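Local coordinates for protein dinoflagellate luciferase (Lingulodinium polyedrum, PDB 1VPR) that catalyses, as the third of three homologous luciferase domains, the oxidation of dinoflagellate luciferin, an open tetrapyrrole, by molecular oxygen with emission of blue light, most actively at mildly acidic pH, at residues 57-65 against 172-180. Residues are numbered along the deposited sequence; the frame is centred on the assembly and turned at random.
Sequences GFHYLLECH and QAAFIKEAI
With its CG1 branch beside the backbone N (chi1 -64°) and CD1 extended, Ile-176 pushes CD1 toward Leu-61 and His-65, while CG2, anti to that N, turns to Phe-58 and Leu-62. Its side chain is thus a knob in a hole made by these four residues of helix 57-65. Ile-176 CG2 lies 3.6 Å from Leu-62 CG and 3.7 Å from Phe-58 CB, and Ile-176 CD1 rests 3.9 Å from Leu-61 CB.

One turn on, Ile-180 sets its CD1 almost squarely over one face of the His-59 imidazole, a CH-pi contact of 3.6 Å to the ring centroid. Ile-180 CD1 also meets Leu-62 CD1 tip to tip at 3.3 Å, closer than ordinary van der Waals contact. ND1 of His-59 is hydrogen-bonded to Ser-56 OG, which is likely to limit rotation of the ring. The other Leu-62 methyl, CD2, packs against Ala-173 CB at 3.8 Å.

At the far end His-65 NE2 donates a 2.7 Å hydrogen bond to Gln-172 OE1. The proton comes onto a lone pair in the carbonyl plane, and the oxygen lies nearly in the imidazole plane, although ring and amide stand at 89° to each other. Gln-172 NE2 is bonded to Thr-197, so both ends of the buried amide are engaged, consistent with a single flip state. A leucine at His-65 would probably leave Gln-172 OE1 without this donor and the amide freer to turn.

Phe-58 and Ala-179 also touch helix 187-197. Together, the contacts between the two segments make an antiparallel helix pair, whose axes, over these segments, approach to 9.9 Å at 151°; it joins the N-terminal helical-bundle region to a helix of the calycin-type catalytic domain, directly after the barrel strand 163-169.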
ATOM      1  N   GLY A  57      -4.159 -11.975  17.155  1.00 29.72           N
ATOM      2  CA  GLY A  57      -4.022 -11.743  15.732  1.00 29.65           C
ATOM      3  C   GLY A  57      -2.901 -10.745  15.495  1.00 30.09           C
ATOM      4  O   GLY A  57      -2.203 -10.807  14.478  1.00 30.37           O
ATOM      5  N   PHE A  58      -2.733  -9.809  16.428  1.00 28.37           N
ATOM      6  CA  PHE A  58      -1.679  -8.811  16.309  1.00 27.92           C
ATOM      7  C   PHE A  58      -0.320  -9.487  16.321  1.00 28.52           C
ATOM      8  O   PHE A  58       0.585  -9.058  15.611  1.00 31.01           O
ATOM      9  CB  PHE A  58      -1.759  -7.789  17.446  1.00 26.35           C
ATOM     10  CG  PHE A  58      -2.895  -6.805  17.302  1.00 24.76           C
ATOM     11  CD1 PHE A  58      -3.948  -6.800  18.210  1.00 24.18           C
ATOM     12  CD2 PHE A  58      -2.900  -5.877  16.271  1.00 25.16           C
ATOM     13  CE1 PHE A  58      -4.987  -5.884  18.094  1.00 25.90           C
ATOM     14  CE2 PHE A  58      -3.935  -4.950  16.137  1.00 22.59           C
ATOM     15  CZ  PHE A  58      -4.982  -4.950  17.050  1.00 26.05           C
ATOM     16  N   HIS A  59      -0.168 -10.540  17.129  1.00 28.85           N
ATOM     17  CA  HIS A  59       1.097 -11.261  17.184  1.00 26.37           C
ATOM     18  C   HIS A  59       1.391 -11.932  15.848  1.00 26.15           C
ATOM     19  O   HIS A  59       2.557 -12.086  15.463  1.00 23.70           O
ATOM     20  CB  HIS A  59       1.083 -12.316  18.286  1.00 28.85           C
ATOM     21  CG  HIS A  59       1.152 -11.737  19.660  1.00 30.22           C
ATOM     22  ND1 HIS A  59       0.099 -11.053  20.231  1.00 30.35           N
ATOM     23  CD2 HIS A  59       2.174 -11.666  20.544  1.00 31.03           C
ATOM     24  CE1 HIS A  59       0.476 -10.580  21.406  1.00 31.41           C
ATOM     25  NE2 HIS A  59       1.731 -10.939  21.619  1.00 30.65           N
ATOM     26  N   TYR A  60       0.339 -12.344  15.146  1.00 23.59           N
ATOM     27  CA  TYR A  60       0.516 -12.983  13.847  1.00 23.45           C
ATOM     28  C   TYR A  60       0.995 -11.910  12.859  1.00 23.60           C
ATOM     29  O   TYR A  60       1.924 -12.127  12.075  1.00 22.78           O
ATOM     30  CB  TYR A  60      -0.806 -13.568  13.361  1.00 23.33           C
ATOM     31  CG  TYR A  60      -0.746 -14.119  11.951  1.00 24.62           C
ATOM     32  CD1 TYR A  60      -0.021 -15.278  11.653  1.00 24.56           C
ATOM     33  CD2 TYR A  60      -1.445 -13.487  10.912  1.00 24.22           C
ATOM     34  CE1 TYR A  60      -0.001 -15.795  10.350  1.00 23.81           C
ATOM     35  CE2 TYR A  60      -1.438 -13.997   9.614  1.00 23.03           C
ATOM     36  CZ  TYR A  60      -0.717 -15.143   9.338  1.00 25.36           C
ATOM     37  OH  TYR A  60      -0.709 -15.632   8.051  1.00 25.42           O
ATOM     38  N   LEU A  61       0.344 -10.754  12.898  1.00 24.36           N
ATOM     39  CA  LEU A  61       0.715  -9.651  12.020  1.00 25.05           C
ATOM     40  C   LEU A  61       2.168  -9.234  12.270  1.00 24.69           C
ATOM     41  O   LEU A  61       2.910  -8.947  11.329  1.00 24.15           O
ATOM     42  CB  LEU A  61      -0.223  -8.455  12.240  1.00 24.52           C
ATOM     43  CG  LEU A  61      -1.685  -8.654  11.850  1.00 25.97           C
ATOM     44  CD1 LEU A  61      -2.402  -7.318  11.977  1.00 27.33           C
ATOM     45  CD2 LEU A  61      -1.784  -9.200  10.422  1.00 22.78           C
ATOM     46  N   LEU A  62       2.586  -9.203  13.531  1.00 24.10           N
ATOM     47  CA  LEU A  62       3.962  -8.826  13.823  1.00 25.13           C
ATOM     48  C   LEU A  62       4.924  -9.759  13.133  1.00 26.08           C
ATOM     49  O   LEU A  62       5.925  -9.314  12.564  1.00 26.66           O
ATOM     50  CB  LEU A  62       4.247  -8.840  15.322  1.00 27.61           C
ATOM     51  CG  LEU A  62       3.974  -7.544  16.076  1.00 31.55           C
ATOM     52  CD1 LEU A  62       4.507  -7.694  17.499  1.00 34.44           C
ATOM     53  CD2 LEU A  62       4.681  -6.368  15.384  1.00 33.04           C
ATOM     54  N   GLU A  63       4.635 -11.054  13.166  1.00 23.66           N
ATOM     55  CA  GLU A  63       5.523 -11.987  12.513  1.00 24.78           C
ATOM     56  C   GLU A  63       5.431 -11.838  10.993  1.00 23.14           C
ATOM     57  O   GLU A  63       6.426 -12.001  10.298  1.00 22.46           O
ATOM     58  CB  GLU A  63       5.192 -13.416  12.923  1.00 25.11           C
ATOM     59  CG  GLU A  63       6.214 -14.429  12.458  1.00 29.50           C
ATOM     60  CD  GLU A  63       5.892 -15.818  12.976  1.00 30.82           C
ATOM     61  OE1 GLU A  63       5.361 -16.649  12.204  1.00 32.34           O
ATOM     62  OE2 GLU A  63       6.156 -16.063  14.170  1.00 34.83           O
ATOM     63  N   CYS A  64       4.255 -11.510  10.471  1.00 21.98           N
ATOM     64  CA  CYS A  64       4.137 -11.356   9.026  1.00 21.72           C
ATOM     65  C   CYS A  64       4.882 -10.135   8.533  1.00 21.52           C
ATOM     66  O   CYS A  64       5.227 -10.052   7.350  1.00 21.71           O
ATOM     67  CB  CYS A  64       2.673 -11.268   8.594  1.00 24.61           C
ATOM     68  SG  CYS A  64       1.789 -12.846   8.663  1.00 27.55           S
ATOM     69  N   HIS A  65       5.131  -9.179   9.428  1.00 21.74           N
ATOM     70  CA  HIS A  65       5.853  -7.971   9.044  1.00 23.92           C
ATOM     71  C   HIS A  65       7.297  -8.294   8.655  1.00 26.25           C
ATOM     72  O   HIS A  65       7.896  -7.620   7.806  1.00 27.33           O
ATOM     73  CB  HIS A  65       5.804  -6.944  10.181  1.00 22.00           C
ATOM     74  CG  HIS A  65       4.727  -5.928   9.995  1.00 22.37           C
ATOM     75  ND1 HIS A  65       4.709  -5.069   8.912  1.00 20.60           N
ATOM     76  CD2 HIS A  65       3.567  -5.715  10.667  1.00 21.68           C
ATOM     77  CE1 HIS A  65       3.577  -4.382   8.919  1.00 19.67           C
ATOM     78  NE2 HIS A  65       2.867  -4.755   9.971  1.00 23.85           N
ATOM     79  N   GLN A 172       4.003   0.067  10.665  1.00 17.76           N
ATOM     80  CA  GLN A 172       2.897  -0.475  11.444  1.00 17.28           C
ATOM     81  C   GLN A 172       3.333  -1.351  12.600  1.00 18.85           C
ATOM     82  O   GLN A 172       2.661  -1.380  13.627  1.00 21.64           O
ATOM     83  CB  GLN A 172       1.935  -1.272  10.565  1.00 18.41           C
ATOM     84  CG  GLN A 172       0.704  -1.758  11.330  1.00 20.41           C
ATOM     85  CD  GLN A 172      -0.135  -2.729  10.539  1.00 20.80           C
ATOM     86  OE1 GLN A 172       0.387  -3.640   9.883  1.00 22.65           O
ATOM     87  NE2 GLN A 172      -1.449  -2.553  10.597  1.00 20.97           N
ATOM     88  N   ALA A 173       4.449  -2.060  12.466  1.00 18.98           N
ATOM     89  CA  ALA A 173       4.868  -2.940  13.552  1.00 18.35           C
ATOM     90  C   ALA A 173       5.070  -2.170  14.864  1.00 19.64           C
ATOM     91  O   ALA A 173       4.718  -2.658  15.941  1.00 18.60           O
ATOM     92  CB  ALA A 173       6.123  -3.704  13.160  1.00 17.62           C
ATOM     93  N   ALA A 174       5.599  -0.956  14.773  1.00 18.84           N
ATOM     94  CA  ALA A 174       5.807  -0.125  15.950  1.00 21.52           C
ATOM     95  C   ALA A 174       4.470   0.142  16.647  1.00 21.75           C
ATOM     96  O   ALA A 174       4.402   0.114  17.886  1.00 20.19           O
ATOM     97  CB  ALA A 174       6.481   1.196  15.551  1.00 18.51           C
ATOM     98  N   PHE A 175       3.409   0.380  15.865  1.00 20.41           N
ATOM     99  CA  PHE A 175       2.085   0.632  16.444  1.00 23.64           C
ATOM    100  C   PHE A 175       1.499  -0.633  17.057  1.00 25.18           C
ATOM    101  O   PHE A 175       0.864  -0.579  18.110  1.00 24.66           O
ATOM    102  CB  PHE A 175       1.129   1.193  15.390  1.00 21.23           C
ATOM    103  CG  PHE A 175       1.416   2.607  15.029  1.00 20.63           C
ATOM    104  CD1 PHE A 175       0.900   3.648  15.797  1.00 20.70           C
ATOM    105  CD2 PHE A 175       2.280   2.904  13.978  1.00 19.15           C
ATOM    106  CE1 PHE A 175       1.246   4.967  15.529  1.00 20.89           C
ATOM    107  CE2 PHE A 175       2.636   4.212  13.694  1.00 20.06           C
ATOM    108  CZ  PHE A 175       2.122   5.252  14.471  1.00 21.83           C
ATOM    109  N   ILE A 176       1.726  -1.770  16.405  1.00 27.24           N
ATOM    110  CA  ILE A 176       1.245  -3.043  16.913  1.00 28.93           C
ATOM    111  C   ILE A 176       1.946  -3.376  18.232  1.00 30.56           C
ATOM    112  O   ILE A 176       1.295  -3.795  19.187  1.00 31.06           O
ATOM    113  CB  ILE A 176       1.495  -4.186  15.907  1.00 29.05           C
ATOM    114  CG1 ILE A 176       0.695  -3.929  14.631  1.00 27.93           C
ATOM    115  CG2 ILE A 176       1.060  -5.526  16.519  1.00 29.62           C
ATOM    116  CD1 ILE A 176       0.889  -4.982  13.556  1.00 30.52           C
ATOM    117  N   LYS A 177       3.264  -3.192  18.290  1.00 30.07           N
ATOM    118  CA  LYS A 177       4.005  -3.478  19.520  1.00 31.29           C
ATOM    119  C   LYS A 177       3.464  -2.621  20.680  1.00 32.11           C
ATOM    120  O   LYS A 177       3.454  -3.048  21.831  1.00 34.03           O
ATOM    121  CB  LYS A 177       5.495  -3.221  19.309  1.00 29.40           C
ATOM    122  N   GLU A 178       3.017  -1.409  20.373  1.00 32.36           N
ATOM    123  CA  GLU A 178       2.440  -0.535  21.386  1.00 34.98           C
ATOM    124  C   GLU A 178       1.137  -1.138  21.902  1.00 36.82           C
ATOM    125  O   GLU A 178       0.898  -1.178  23.107  1.00 38.73           O
ATOM    126  CB  GLU A 178       2.169   0.844  20.797  1.00 34.05           C
ATOM    127  CG  GLU A 178       3.353   1.756  20.878  1.00 34.29           C
ATOM    128  CD  GLU A 178       3.654   2.158  22.310  1.00 35.75           C
ATOM    129  OE1 GLU A 178       4.714   2.768  22.541  1.00 34.20           O
ATOM    130  OE2 GLU A 178       2.823   1.872  23.201  1.00 37.26           O
ATOM    131  N   ALA A 179       0.304  -1.609  20.978  1.00 39.43           N
ATOM    132  CA  ALA A 179      -0.968  -2.236  21.317  1.00 40.07           C
ATOM    133  C   ALA A 179      -0.741  -3.509  22.132  1.00 41.17           C
ATOM    134  O   ALA A 179      -1.446  -3.753  23.107  1.00 42.00           O
ATOM    135  CB  ALA A 179      -1.742  -2.567  20.048  1.00 39.31           C
ATOM    136  N   ILE A 180       0.228  -4.326  21.724  1.00 42.55           N
ATOM    137  CA  ILE A 180       0.532  -5.560  22.447  1.00 43.42           C
ATOM    138  C   ILE A 180       0.972  -5.294  23.890  1.00 45.46           C
ATOM    139  O   ILE A 180       0.615  -6.045  24.799  1.00 46.18           O
ATOM    140  CB  ILE A 180       1.654  -6.362  21.770  1.00 42.18           C
ATOM    141  CG1 ILE A 180       1.169  -6.924  20.438  1.00 41.83           C
ATOM    142  CG2 ILE A 180       2.100  -7.494  22.683  1.00 42.48           C
ATOM    143  CD1 ILE A 180       2.143  -7.904  19.804  1.00 41.40           C
TER